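Local structure of GTP-binding protein (Thermus thermophilus, 2DBY) at residues G5-P10 with V74-L79; E48-L53 with V295-V300; I205-V210 with V239-R244; T286-G291 with G359-V364. The protein binds guanine nucleotides such as GDP and probably acts as a magnesium-dependent ATPase that associates with the ribosome and its 50S subunit. All blocks are in the same frame, centred on the assembly; numbering follows the deposited sequence.

Contact 1. Residues G5-P10 with V74-L79; sequences GIVGLP and VDIAGL
Ile76, Ile6 and Val74 have the most surface buried where residues 5-10 run beside 74-79. Ile76 turns its side chain toward 5-10: its CG1, anti to its own carbonyl carbon (chi1 -66°), lies 3.7 Å from Gly5 CA. A CB on Gly5 would collide with that CG1. Ile76 also meets Val7, the two lying alongside and pointing the same way, with Val7 CG1 3.7 Å from Ile76 CB. Replacing Ile76 by an alanine removes CG1 and CG2, which would probably uncover Gly5 CA and thin the contact with Val7 CG1. Ile6 is gripped through its backbone: its N donates to Val74 O at 2.7 Å, nearly straight on the carbonyl, and its O accepts from Ile76 N at 3.0 Å. Val74 O also takes a CA-H contact from Gly5 CA at 3.5 Å and lies 3.7 Å from Ile6 CB. Ile6 and Asp75 share a face under helix 14-25, where Asp75 OD1 forms a salt bridge with Lys14. Beyond the strands a water accepts from Gly8 N (2.9 Å) and donates weakly to Ile76 O (3.3 Å). Parallel strands leading into a phosphate-binding loop and an Asp-Xaa-Xaa-Gly turn are the P-loop GTPase core, consistent with Walker A and G3 motifs.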
loop_
_atom_site.group_PDB
_atom_site.type_symbol
_atom_site.label_atom_id
_atom_site.label_comp_id
_atom_site.label_asym_id
_atom_site.label_seq_id
_atom_site.Cartn_x
_atom_site.Cartn_y
_atom_site.Cartn_z
ATOM N N GLY A 5 5.822 2.230 -4.818
ATOM C CA GLY A 5 6.666 2.856 -5.829
ATOM C C GLY A 5 5.998 2.717 -7.193
ATOM O O GLY A 5 5.696 1.597 -7.613
ATOM N N ILE A 6 5.745 3.841 -7.868
ATOM C CA ILE A 6 5.112 3.831 -9.182
ATOM C C ILE A 6 6.176 3.807 -10.263
ATOM O O ILE A 6 7.041 4.699 -10.320
ATOM C CB ILE A 6 4.203 5.076 -9.392
ATOM C CG1 ILE A 6 3.144 5.110 -8.276
ATOM C CG2 ILE A 6 3.531 5.005 -10.800
ATOM C CD1 ILE A 6 2.069 6.152 -8.469
ATOM N N VAL A 7 6.121 2.788 -11.127
ATOM C CA VAL A 7 7.108 2.674 -12.189
ATOM C C VAL A 7 6.448 2.677 -13.544
ATOM O O VAL A 7 5.251 2.410 -13.663
ATOM C CB VAL A 7 7.965 1.383 -12.050
ATOM C CG1 VAL A 7 8.546 1.299 -10.656
ATOM C CG2 VAL A 7 7.153 0.177 -12.343
ATOM N N GLY A 8 7.218 3.016 -14.572
ATOM C CA GLY A 8 6.638 3.008 -15.903
ATOM C C GLY A 8 7.705 3.213 -16.957
ATOM O O GLY A 8 8.658 3.960 -16.727
ATOM N N LEU A 9 7.573 2.543 -18.094
ATOM C CA LEU A 9 8.546 2.758 -19.153
ATOM C C LEU A 9 8.060 4.047 -19.831
ATOM O O LEU A 9 7.046 4.619 -19.433
ATOM C CB LEU A 9 8.560 1.561 -20.107
ATOM C CG LEU A 9 8.989 0.230 -19.458
ATOM C CD1 LEU A 9 9.256 -0.815 -20.535
ATOM C CD2 LEU A 9 10.220 0.440 -18.594
ATOM N N PRO A 10 8.782 4.544 -20.843
ATOM C CA PRO A 10 8.348 5.776 -21.508
ATOM C C PRO A 10 6.965 5.859 -22.134
ATOM O O PRO A 10 6.446 4.906 -22.736
ATOM C CB PRO A 10 9.444 6.003 -22.554
ATOM C CG PRO A 10 10.665 5.507 -21.827
ATOM C CD PRO A 10 10.174 4.207 -21.203
ATOM N N VAL A 74 5.630 6.817 -4.381
ATOM C CA VAL A 74 6.909 7.366 -4.802
ATOM C C VAL A 74 7.049 7.251 -6.316
ATOM O O VAL A 74 6.759 6.187 -6.884
ATOM C CB VAL A 74 8.052 6.576 -4.158
ATOM C CG1 VAL A 74 9.406 7.159 -4.587
ATOM C CG2 VAL A 74 7.891 6.580 -2.654
ATOM N N ASP A 75 7.470 8.327 -6.982
ATOM C CA ASP A 75 7.673 8.267 -8.420
ATOM C C ASP A 75 9.063 7.670 -8.525
ATOM O O ASP A 75 10.051 8.371 -8.255
ATOM C CB ASP A 75 7.695 9.667 -9.052
ATOM C CG ASP A 75 7.895 9.628 -10.570
ATOM O OD1 ASP A 75 8.139 8.533 -11.126
ATOM O OD2 ASP A 75 7.807 10.701 -11.214
ATOM N N ILE A 76 9.135 6.400 -8.936
ATOM C CA ILE A 76 10.417 5.713 -9.020
ATOM C C ILE A 76 11.149 6.212 -10.222
ATOM O O ILE A 76 10.696 6.082 -11.364
ATOM C CB ILE A 76 10.265 4.201 -9.124
ATOM C CG1 ILE A 76 9.659 3.638 -7.825
ATOM C CG2 ILE A 76 11.648 3.573 -9.414
ATOM C CD1 ILE A 76 10.561 3.700 -6.612
ATOM N N ALA A 77 12.311 6.755 -9.930
ATOM C CA ALA A 77 13.155 7.355 -10.923
ATOM C C ALA A 77 14.294 6.458 -11.369
ATOM O O ALA A 77 14.919 5.779 -10.542
ATOM C CB ALA A 77 13.699 8.616 -10.359
ATOM N N GLY A 78 14.533 6.453 -12.683
ATOM C CA GLY A 78 15.634 5.689 -13.233
ATOM C C GLY A 78 15.445 4.927 -14.521
ATOM O O GLY A 78 14.360 4.403 -14.828
ATOM N N LEU A 79 16.520 4.869 -15.297
ATOM C CA LEU A 79 16.512 4.112 -16.547
ATOM C C LEU A 79 16.375 2.664 -16.038
ATOM O O LEU A 79 17.018 2.299 -15.039
ATOM C CB LEU A 79 17.842 4.314 -17.305
ATOM C CG LEU A 79 18.176 3.426 -18.533
ATOM C CD1 LEU A 79 19.024 4.208 -19.560
ATOM C CD2 LEU A 79 18.929 2.154 -18.078
HETATM O O HOH W 1 9.785 3.867 -13.654
#

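Contact 2. Residues E48-L53 with V295-V300; sequences ERLYAL and VRAWTV
Leu50 and Leu53 of helix 48-53 press against Val295 and Ala297 of strand 295-300, and every side-chain contact between them is apolar. The touching group on Leu50 is a single methyl, CD2, which sits 3.7 Å from Val295 CG1 and 4.0 Å from Ala297 CB. Leu50 and Val295 run antiparallel side by side, so CD2 reaches beyond the valine and also rests 3.8 Å from the backbone N of Ala297. Leu53, three residues, a little under one turn, further on, meets the same valine differently: the two side chains lie nearly perpendicular, and Leu53 CB is 3.7 Å from Val295 CG1. Both leucines thus converge on one methyl, which Val295 places anti to its backbone N (chi1 169°). Its CG2 touches the same Leu53 CB, at 4.0 Å.

The backbones themselves pack as a helix laid on a sheet, the short axes approaching to 8.4 Å at 150°, closer to antiparallel than perpendicular. This joins a helix of the G-domain sequence to a strand of the C-terminal family region; the strand is paired on its two edges with strands 66-75 and 284-290.

Flat and charged groups lie on the strand's other face. Arg296 points away from the helix and lays its guanidinium over Trp298, CH2 standing 3.4 Å above the guanidinium plane near its centre. Trp298 also stacks on Phe287, and its NE1 is hydrogen-bonded to Thr289. On the helix, Arg49 is held by salt bridges to Asp47 and Asp358.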
loop_
_atom_site.group_PDB
_atom_site.type_symbol
_atom_site.label_atom_id
_atom_site.label_comp_id
_atom_site.label_asym_id
_atom_site.label_seq_id
_atom_site.Cartn_x
_atom_site.Cartn_y
_atom_site.Cartn_z
ATOM N N GLU A 48 -15.792 7.128 4.793
ATOM C CA GLU A 48 -17.096 7.554 5.299
ATOM C C GLU A 48 -17.299 7.236 6.778
ATOM O O GLU A 48 -18.130 7.864 7.442
ATOM C CB GLU A 48 -18.222 6.888 4.484
ATOM C CG GLU A 48 -18.428 7.477 3.105
ATOM C CD GLU A 48 -18.999 8.869 3.170
ATOM O OE1 GLU A 48 -20.164 9.027 3.601
ATOM O OE2 GLU A 48 -18.279 9.811 2.810
ATOM N N ARG A 49 -16.561 6.260 7.299
ATOM C CA ARG A 49 -16.711 5.923 8.714
ATOM C C ARG A 49 -16.296 7.118 9.567
ATOM O O ARG A 49 -16.781 7.300 10.685
ATOM C CB ARG A 49 -15.872 4.690 9.053
ATOM C CG ARG A 49 -16.347 3.438 8.317
ATOM C CD ARG A 49 -15.384 2.265 8.496
ATOM N NE ARG A 49 -14.073 2.531 7.882
ATOM C CZ ARG A 49 -13.054 1.677 7.885
ATOM N NH1 ARG A 49 -13.186 0.497 8.457
ATOM N NH2 ARG A 49 -11.888 2.014 7.337
ATOM N N LEU A 50 -15.408 7.957 9.037
ATOM C CA LEU A 50 -15.008 9.136 9.790
ATOM C C LEU A 50 -16.224 10.042 10.000
ATOM O O LEU A 50 -16.405 10.610 11.077
ATOM C CB LEU A 50 -13.944 9.927 9.030
ATOM C CG LEU A 50 -12.572 9.271 8.973
ATOM C CD1 LEU A 50 -11.700 10.064 7.986
ATOM C CD2 LEU A 50 -11.938 9.302 10.385
ATOM N N TYR A 51 -17.040 10.202 8.960
ATOM C CA TYR A 51 -18.212 11.067 9.058
ATOM C C TYR A 51 -19.294 10.448 9.920
ATOM O O TYR A 51 -20.034 11.168 10.602
ATOM C CB TYR A 51 -18.760 11.378 7.662
ATOM C CG TYR A 51 -17.793 12.253 6.906
ATOM C CD1 TYR A 51 -17.480 13.527 7.382
ATOM C CD2 TYR A 51 -17.101 11.770 5.796
ATOM C CE1 TYR A 51 -16.494 14.301 6.786
ATOM C CE2 TYR A 51 -16.106 12.539 5.190
ATOM C CZ TYR A 51 -15.808 13.802 5.698
ATOM O OH TYR A 51 -14.801 14.560 5.139
ATOM N N ALA A 52 -19.380 9.124 9.889
ATOM C CA ALA A 52 -20.352 8.398 10.698
ATOM C C ALA A 52 -19.999 8.636 12.179
ATOM O O ALA A 52 -20.879 8.911 12.991
ATOM C CB ALA A 52 -20.308 6.895 10.369
ATOM N N LEU A 53 -18.718 8.529 12.520
ATOM C CA LEU A 53 -18.264 8.776 13.895
ATOM C C LEU A 53 -18.444 10.232 14.264
ATOM O O LEU A 53 -18.798 10.568 15.405
ATOM C CB LEU A 53 -16.799 8.387 14.037
ATOM C CG LEU A 53 -16.654 6.872 14.081
ATOM C CD1 LEU A 53 -15.194 6.478 13.817
ATOM C CD2 LEU A 53 -17.149 6.361 15.428
ATOM N N VAL A 295 -12.082 13.206 15.329
ATOM C CA VAL A 295 -12.250 11.810 14.910
ATOM C C VAL A 295 -11.111 11.659 13.907
ATOM O O VAL A 295 -11.032 12.423 12.959
ATOM C CB VAL A 295 -13.596 11.567 14.201
ATOM C CG1 VAL A 295 -13.609 10.179 13.561
ATOM C CG2 VAL A 295 -14.724 11.658 15.209
ATOM N N ARG A 296 -10.229 10.694 14.133
ATOM C CA ARG A 296 -9.077 10.536 13.248
ATOM C C ARG A 296 -8.815 9.094 12.910
ATOM O O ARG A 296 -9.016 8.189 13.727
ATOM C CB ARG A 296 -7.822 11.146 13.895
ATOM C CG ARG A 296 -6.532 10.927 13.096
ATOM C CD ARG A 296 -5.417 11.806 13.648
ATOM N NE ARG A 296 -4.156 11.556 12.960
ATOM C CZ ARG A 296 -3.055 12.282 13.123
ATOM N NH1 ARG A 296 -3.055 13.316 13.955
ATOM N NH2 ARG A 296 -1.954 11.965 12.450
ATOM N N ALA A 297 -8.344 8.886 11.678
ATOM C CA ALA A 297 -8.033 7.563 11.166
ATOM C C ALA A 297 -6.525 7.413 11.266
ATOM O O ALA A 297 -5.799 8.349 10.918
ATOM C CB ALA A 297 -8.454 7.459 9.706
ATOM N N TRP A 298 -6.090 6.260 11.754
ATOM C CA TRP A 298 -4.675 5.930 11.913
ATOM C C TRP A 298 -4.397 4.655 11.143
ATOM O O TRP A 298 -5.274 3.813 10.980
ATOM C CB TRP A 298 -4.335 5.713 13.391
ATOM C CG TRP A 298 -4.689 6.862 14.257
ATOM C CD1 TRP A 298 -5.903 7.110 14.851
ATOM C CD2 TRP A 298 -3.818 7.912 14.674
ATOM N NE1 TRP A 298 -5.830 8.251 15.617
ATOM C CE2 TRP A 298 -4.562 8.762 15.528
ATOM C CE3 TRP A 298 -2.475 8.220 14.416
ATOM C CZ2 TRP A 298 -4.001 9.903 16.125
ATOM C CZ3 TRP A 298 -1.918 9.365 15.018
ATOM C CH2 TRP A 298 -2.686 10.183 15.858
ATOM N N THR A 299 -3.157 4.501 10.688
ATOM C CA THR A 299 -2.769 3.333 9.891
ATOM C C THR A 299 -1.621 2.538 10.514
ATOM O O THR A 299 -0.634 3.115 10.956
ATOM C CB THR A 299 -2.285 3.788 8.490
ATOM O OG1 THR A 299 -3.355 4.453 7.817
ATOM C CG2 THR A 299 -1.817 2.597 7.646
ATOM N N VAL A 300 -1.796 1.224 10.577
ATOM C CA VAL A 300 -0.773 0.307 11.064
ATOM C C VAL A 300 -0.792 -0.936 10.193
ATOM O O VAL A 300 -1.788 -1.238 9.530
ATOM C CB VAL A 300 -0.999 -0.146 12.532
ATOM C CG1 VAL A 300 -0.847 1.037 13.459
ATOM C CG2 VAL A 300 -2.331 -0.804 12.686
#

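Contact 3. Residues I205-V210 with V239-R244; sequences IYVANV and VVVSAR. With GDP (guanosine-5'-diphosphate), chain B.
Asn209 and Ala243 meet through a side chain-to-backbone bond at the end of two paired strands: Ala243 N donates to Asn209 OD1 at 2.9 Å, almost straight at hydrogen (176°) but tilted 30° from the amide plane. The amide reaches it because CG is anti to the backbone N (chi1 -169°). Its other end is used too, since ND2 is hydrogen-bonded to Val12 O of the phosphate-binding loop, which fixes the flip of the amide, and ND2 stands 3.2 Å from GDP N7. A leucine in place of Asn209 would probably leave Ala243 N and Val12 O without these partners and the base less firmly placed.

Upstream, the backbone polar atoms are paired in parallel register. Tyr206 O accepts from Val239 N and Ala208 O from Val241 N, while Val239 O accepts from Ala208 N at 2.9 Å and Val241 O from Val210 N at 2.8 Å, the latter in the carbonyl plane. The valine and isoleucine side chains fill both faces; Val210 CG2 lies 3.5 Å from Val240 CG1, the two side chains set almost square to each other.

Guanine O6 is gripped by Ser242 OG at 3.0 Å and Arg244 N at 3.1 Å. Ser242 OG, at an N-cap, also accepts from Leu245 N. This is the base-binding end of a P-loop GTPase, with a beta-alpha-beta unit and a Ser-Ala-Arg sequence at a helix start, resembling the G5 motif.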
loop_
_atom_site.group_PDB
_atom_site.type_symbol
_atom_site.label_atom_id
_atom_site.label_comp_id
_atom_site.label_asym_id
_atom_site.label_seq_id
_atom_site.Cartn_x
_atom_site.Cartn_y
_atom_site.Cartn_z
ATOM N N ILE A 205 1.052 -4.079 -8.180
ATOM C CA ILE A 205 -0.247 -3.656 -8.718
ATOM C C ILE A 205 0.017 -3.253 -10.171
ATOM O O ILE A 205 0.919 -2.473 -10.433
ATOM C CB ILE A 205 -0.780 -2.394 -8.001
ATOM C CG1 ILE A 205 -1.005 -2.665 -6.520
ATOM C CG2 ILE A 205 -2.099 -1.919 -8.683
ATOM C CD1 ILE A 205 -1.021 -1.362 -5.705
ATOM N N TYR A 206 -0.725 -3.803 -11.128
ATOM C CA TYR A 206 -0.546 -3.384 -12.507
ATOM C C TYR A 206 -1.617 -2.304 -12.655
ATOM O O TYR A 206 -2.793 -2.572 -12.402
ATOM C CB TYR A 206 -0.872 -4.518 -13.474
ATOM C CG TYR A 206 0.225 -5.546 -13.670
ATOM C CD1 TYR A 206 -0.072 -6.780 -14.238
ATOM C CD2 TYR A 206 1.537 -5.283 -13.321
ATOM C CE1 TYR A 206 0.913 -7.732 -14.454
ATOM C CE2 TYR A 206 2.547 -6.226 -13.533
ATOM C CZ TYR A 206 2.216 -7.454 -14.104
ATOM O OH TYR A 206 3.191 -8.397 -14.337
ATOM N N VAL A 207 -1.210 -1.098 -13.045
ATOM C CA VAL A 207 -2.155 0.014 -13.194
ATOM C C VAL A 207 -2.416 0.150 -14.689
ATOM O O VAL A 207 -1.565 0.646 -15.435
ATOM C CB VAL A 207 -1.531 1.332 -12.640
ATOM C CG1 VAL A 207 -2.514 2.484 -12.793
ATOM C CG2 VAL A 207 -1.165 1.155 -11.170
ATOM N N ALA A 208 -3.572 -0.332 -15.125
ATOM C CA ALA A 208 -3.926 -0.267 -16.551
ATOM C C ALA A 208 -4.452 1.124 -16.863
ATOM O O ALA A 208 -5.551 1.483 -16.429
ATOM C CB ALA A 208 -5.001 -1.334 -16.888
ATOM N N ASN A 209 -3.659 1.909 -17.591
ATOM C CA ASN A 209 -4.055 3.273 -17.966
ATOM C C ASN A 209 -4.900 3.166 -19.230
ATOM O O ASN A 209 -4.432 2.669 -20.257
ATOM C CB ASN A 209 -2.819 4.134 -18.225
ATOM C CG ASN A 209 -3.157 5.605 -18.363
ATOM O OD1 ASN A 209 -4.258 6.046 -17.993
ATOM N ND2 ASN A 209 -2.222 6.376 -18.876
ATOM N N VAL A 210 -6.142 3.625 -19.144
ATOM C CA VAL A 210 -7.058 3.535 -20.262
ATOM C C VAL A 210 -7.701 4.879 -20.597
ATOM O O VAL A 210 -7.569 5.844 -19.846
ATOM C CB VAL A 210 -8.233 2.551 -19.956
ATOM C CG1 VAL A 210 -7.689 1.151 -19.721
ATOM C CG2 VAL A 210 -9.020 2.999 -18.698
ATOM N N VAL A 239 -5.527 -2.447 -11.234
ATOM C CA VAL A 239 -6.401 -1.302 -10.982
ATOM C C VAL A 239 -6.489 -0.564 -12.304
ATOM O O VAL A 239 -5.460 -0.294 -12.938
ATOM C CB VAL A 239 -5.866 -0.310 -9.945
ATOM C CG1 VAL A 239 -6.946 0.763 -9.700
ATOM C CG2 VAL A 239 -5.533 -1.015 -8.633
ATOM N N VAL A 240 -7.707 -0.234 -12.726
ATOM C CA VAL A 240 -7.872 0.475 -13.996
ATOM C C VAL A 240 -8.140 1.951 -13.744
ATOM O O VAL A 240 -9.049 2.298 -12.986
ATOM C CB VAL A 240 -9.048 -0.127 -14.806
ATOM C CG1 VAL A 240 -9.177 0.585 -16.156
ATOM C CG2 VAL A 240 -8.849 -1.634 -14.964
ATOM N N VAL A 241 -7.344 2.811 -14.374
ATOM C CA VAL A 241 -7.523 4.262 -14.224
ATOM C C VAL A 241 -7.301 4.975 -15.551
ATOM O O VAL A 241 -6.720 4.429 -16.487
ATOM C CB VAL A 241 -6.483 4.865 -13.241
ATOM C CG1 VAL A 241 -6.469 4.067 -11.945
ATOM C CG2 VAL A 241 -5.092 4.905 -13.895
ATOM N N SER A 242 -7.798 6.201 -15.645
ATOM C CA SER A 242 -7.483 7.043 -16.795
ATOM C C SER A 242 -6.642 8.158 -16.149
ATOM O O SER A 242 -7.184 9.005 -15.426
ATOM C CB SER A 242 -8.739 7.678 -17.410
ATOM O OG SER A 242 -8.330 8.713 -18.280
ATOM N N ALA A 243 -5.331 8.158 -16.383
ATOM C CA ALA A 243 -4.445 9.168 -15.803
ATOM C C ALA A 243 -4.896 10.560 -16.208
ATOM O O ALA A 243 -4.876 11.490 -15.411
ATOM C CB ALA A 243 -2.996 8.943 -16.284
ATOM N N ARG A 244 -5.264 10.721 -17.469
ATOM C CA ARG A 244 -5.702 12.039 -17.901
ATOM C C ARG A 244 -6.930 12.503 -17.122
ATOM O O ARG A 244 -7.006 13.659 -16.684
ATOM C CB ARG A 244 -6.018 12.040 -19.395
ATOM C CG ARG A 244 -6.471 13.396 -19.896
ATOM C CD ARG A 244 -6.521 13.452 -21.401
ATOM N NE ARG A 244 -7.172 14.680 -21.850
ATOM C CZ ARG A 244 -7.374 14.993 -23.125
ATOM N NH1 ARG A 244 -6.967 14.162 -24.078
ATOM N NH2 ARG A 244 -7.989 16.128 -23.443
HETATM P PB GDP B . 5.139 9.134 -19.294
HETATM O O1B GDP B . 6.189 9.139 -20.396
HETATM O O2B GDP B . 4.851 7.631 -18.755
HETATM O O3B GDP B . 5.183 10.260 -18.264
HETATM O O3A GDP B . 3.767 9.461 -20.127
HETATM P PA GDP B . 2.895 10.819 -20.192
HETATM O O1A GDP B . 2.407 11.168 -18.854
HETATM O O2A GDP B . 3.791 12.021 -20.778
HETATM O "O5'" GDP B . 1.627 10.558 -21.158
HETATM C "C5'" GDP B . 2.087 10.275 -22.485
HETATM C "C4'" GDP B . 0.995 10.710 -23.494
HETATM O "O4'" GDP B . -0.283 9.988 -23.285
HETATM C "C3'" GDP B . 0.597 12.177 -23.407
HETATM O "O3'" GDP B . 0.461 13.100 -24.487
HETATM C "C2'" GDP B . -0.556 12.152 -22.370
HETATM O "O2'" GDP B . -1.400 13.290 -22.663
HETATM C "C1'" GDP B . -1.345 10.958 -22.888
HETATM N N9 GDP B . -2.188 10.309 -21.841
HETATM C C8 GDP B . -1.785 9.915 -20.579
HETATM N N7 GDP B . -2.779 9.370 -19.931
HETATM C C5 GDP B . -3.883 9.378 -20.725
HETATM C C6 GDP B . -5.236 8.923 -20.570
HETATM O O6 GDP B . -5.588 8.404 -19.536
HETATM N N1 GDP B . -6.125 9.090 -21.615
HETATM C C2 GDP B . -5.714 9.684 -22.793
HETATM N N2 GDP B . -6.613 9.837 -23.817
HETATM N N3 GDP B . -4.454 10.113 -22.954
HETATM C C4 GDP B . -3.520 9.982 -21.960
#

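Contact 4. Residues T286-G291 with G359-V364; sequences TFFTAG and GDVIYV. With FMT (formic acid), chain D.
Phe288 is the centre of the backbone pairing between residues 286-291 and 359-364: its N donates to Asp360 O at 2.8 Å and its O accepts from Ile362 N at 2.9 Å. A third bond, Gly359 N to Thr286 O, precedes them. The short strand axes diverge by 50°, so the strands run in roughly the same direction but splay, and a single bridge, Phe288 with Val361, is formed. Past the bridge a water links the strands, accepting from Ala290 N and donating to Ile362 O, each at 2.8 Å. Gly359 has a positive phi, at which a side chain would jam against the preceding carbonyl.

Among the side chains, Phe287 holds CG between its backbone N and carbonyl carbon (chi1 75°), which puts the ring where Ile362 CD1 covers one face, 4.2 Å from its centroid and 26° off the normal, a CH-pi contact. The carbonyl O of Gly359 lies at the edge of the Phe288 ring, near its plane, 3.9 Å from CD1; Thr286 CG2 covers one face. Ala290 CB and Val361 CG1 close the end at 4.0 Å.

Both segments lie in the C-terminal family region, assigned to the ubiquitin-like clan and consistent with a TGS-type domain. Phe288 packs on Arg49, Leu50 and Leu53 of helix 48-57, while Phe287 faces helix 306-313. Strand 284-290 pairs antiparallel with 295-301, and its single bridge to 360-365 links that sheet to the one where 360-365 pairs with 323-328.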
loop_
_atom_site.group_PDB
_atom_site.type_symbol
_atom_site.label_atom_id
_atom_site.label_comp_id
_atom_site.label_asym_id
_atom_site.label_seq_id
_atom_site.Cartn_x
_atom_site.Cartn_y
_atom_site.Cartn_z
ATOM N N THR A 286 -6.882 0.326 9.103
ATOM C CA THR A 286 -7.191 1.596 9.721
ATOM C C THR A 286 -7.817 1.412 11.099
ATOM O O THR A 286 -8.675 0.544 11.258
ATOM C CB THR A 286 -8.257 2.365 8.889
ATOM O OG1 THR A 286 -7.772 2.574 7.553
ATOM C CG2 THR A 286 -8.602 3.701 9.544
ATOM N N PHE A 287 -7.369 2.186 12.092
ATOM C CA PHE A 287 -8.058 2.176 13.393
ATOM C C PHE A 287 -8.358 3.652 13.659
ATOM O O PHE A 287 -7.732 4.542 13.044
ATOM C CB PHE A 287 -7.237 1.511 14.526
ATOM C CG PHE A 287 -6.096 2.332 15.063
ATOM C CD1 PHE A 287 -6.322 3.363 15.977
ATOM C CD2 PHE A 287 -4.782 2.038 14.695
ATOM C CE1 PHE A 287 -5.257 4.090 16.520
ATOM C CE2 PHE A 287 -3.720 2.757 15.232
ATOM C CZ PHE A 287 -3.952 3.783 16.143
ATOM N N PHE A 288 -9.327 3.934 14.532
ATOM C CA PHE A 288 -9.722 5.312 14.786
ATOM C C PHE A 288 -9.604 5.756 16.233
ATOM O O PHE A 288 -9.589 4.932 17.134
ATOM C CB PHE A 288 -11.225 5.521 14.444
ATOM C CG PHE A 288 -11.606 5.125 13.044
ATOM C CD1 PHE A 288 -12.104 3.858 12.773
ATOM C CD2 PHE A 288 -11.472 6.034 11.998
ATOM C CE1 PHE A 288 -12.470 3.491 11.459
ATOM C CE2 PHE A 288 -11.828 5.687 10.687
ATOM C CZ PHE A 288 -12.331 4.406 10.420
ATOM N N THR A 289 -9.497 7.063 16.423
ATOM C CA THR A 289 -9.604 7.636 17.766
ATOM C C THR A 289 -10.814 8.552 17.541
ATOM O O THR A 289 -10.904 9.245 16.516
ATOM C CB THR A 289 -8.344 8.394 18.241
ATOM O OG1 THR A 289 -7.921 9.362 17.279
ATOM C CG2 THR A 289 -7.251 7.397 18.519
ATOM N N ALA A 290 -11.760 8.550 18.469
ATOM C CA ALA A 290 -12.964 9.339 18.256
ATOM C C ALA A 290 -13.534 9.904 19.546
ATOM O O ALA A 290 -13.603 9.216 20.561
ATOM C CB ALA A 290 -14.016 8.487 17.560
ATOM N N GLY A 291 -13.941 11.164 19.464
ATOM C CA GLY A 291 -14.500 11.861 20.604
ATOM C C GLY A 291 -15.006 13.221 20.171
ATOM O O GLY A 291 -14.912 13.596 19.003
ATOM N N GLY A 359 -11.045 -0.988 11.518
ATOM C CA GLY A 359 -12.277 -0.386 12.018
ATOM C C GLY A 359 -12.360 -0.218 13.526
ATOM O O GLY A 359 -13.322 0.368 14.049
ATOM N N ASP A 360 -11.375 -0.734 14.244
ATOM C CA ASP A 360 -11.373 -0.604 15.707
ATOM C C ASP A 360 -11.260 0.860 16.118
ATOM O O ASP A 360 -10.524 1.626 15.487
ATOM C CB ASP A 360 -10.159 -1.329 16.312
ATOM C CG ASP A 360 -10.387 -2.813 16.519
ATOM O OD1 ASP A 360 -11.541 -3.265 16.398
ATOM O OD2 ASP A 360 -9.397 -3.524 16.828
ATOM N N VAL A 361 -11.979 1.255 17.170
ATOM C CA VAL A 361 -11.847 2.604 17.697
ATOM C C VAL A 361 -11.149 2.339 19.032
ATOM O O VAL A 361 -11.600 1.484 19.797
ATOM C CB VAL A 361 -13.196 3.273 17.964
ATOM C CG1 VAL A 361 -12.964 4.697 18.461
ATOM C CG2 VAL A 361 -14.024 3.296 16.670
ATOM N N ILE A 362 -10.077 3.076 19.310
ATOM C CA ILE A 362 -9.280 2.855 20.518
ATOM C C ILE A 362 -9.082 4.080 21.403
ATOM O O ILE A 362 -8.920 5.210 20.904
ATOM C CB ILE A 362 -7.859 2.331 20.121
ATOM C CG1 ILE A 362 -7.988 1.042 19.306
ATOM C CG2 ILE A 362 -7.015 2.080 21.355
ATOM C CD1 ILE A 362 -6.654 0.607 18.648
ATOM N N TYR A 363 -9.119 3.858 22.721
ATOM C CA TYR A 363 -8.832 4.930 23.676
ATOM C C TYR A 363 -7.830 4.284 24.652
ATOM O O TYR A 363 -8.165 3.329 25.356
ATOM C CB TYR A 363 -10.082 5.402 24.433
ATOM C CG TYR A 363 -9.790 6.659 25.228
ATOM C CD1 TYR A 363 -9.633 7.884 24.586
ATOM C CD2 TYR A 363 -9.586 6.610 26.607
ATOM C CE1 TYR A 363 -9.274 9.034 25.297
ATOM C CE2 TYR A 363 -9.229 7.750 27.323
ATOM C CZ TYR A 363 -9.076 8.955 26.660
ATOM O OH TYR A 363 -8.727 10.092 27.351
ATOM N N VAL A 364 -6.605 4.788 24.661
ATOM C CA VAL A 364 -5.544 4.217 25.492
ATOM C C VAL A 364 -5.553 4.688 26.938
ATOM O O VAL A 364 -5.604 5.886 27.216
ATOM C CB VAL A 364 -4.151 4.527 24.906
ATOM C CG1 VAL A 364 -3.070 3.782 25.696
ATOM C CG2 VAL A 364 -4.104 4.140 23.426
HETATM C C FMT D . -6.268 7.913 22.433
HETATM O O1 FMT D . -6.005 7.147 23.333
HETATM O O2 FMT D . -6.028 9.229 22.581
HETATM O O HOH W 2 -10.825 7.229 20.749
#

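From the N terminus, contact 1 comes first, pairing strand 3-7 with strand 66-75 and closing a loop of 63 residues. Helix 48-57 lies inside that loop and reaches strand 295-301 through contact 2, so contacts 1 and 2 cross. Contact 3 is nested in the long loop of contact 2 and closes the short unit of strands 204-209 and 237-241 around helix 222-234. Contact 4 opens before 295-300 and closes near the C terminus, crossing contact 2, which it touches. Contacts 1 and 3 belong to the nucleotide-binding half, their centres 15 Å apart; contact 2 lays a G-domain helix on the large sheet, and contact 4 ties that sheet's strand 284-290 to C-terminal strand 360-365.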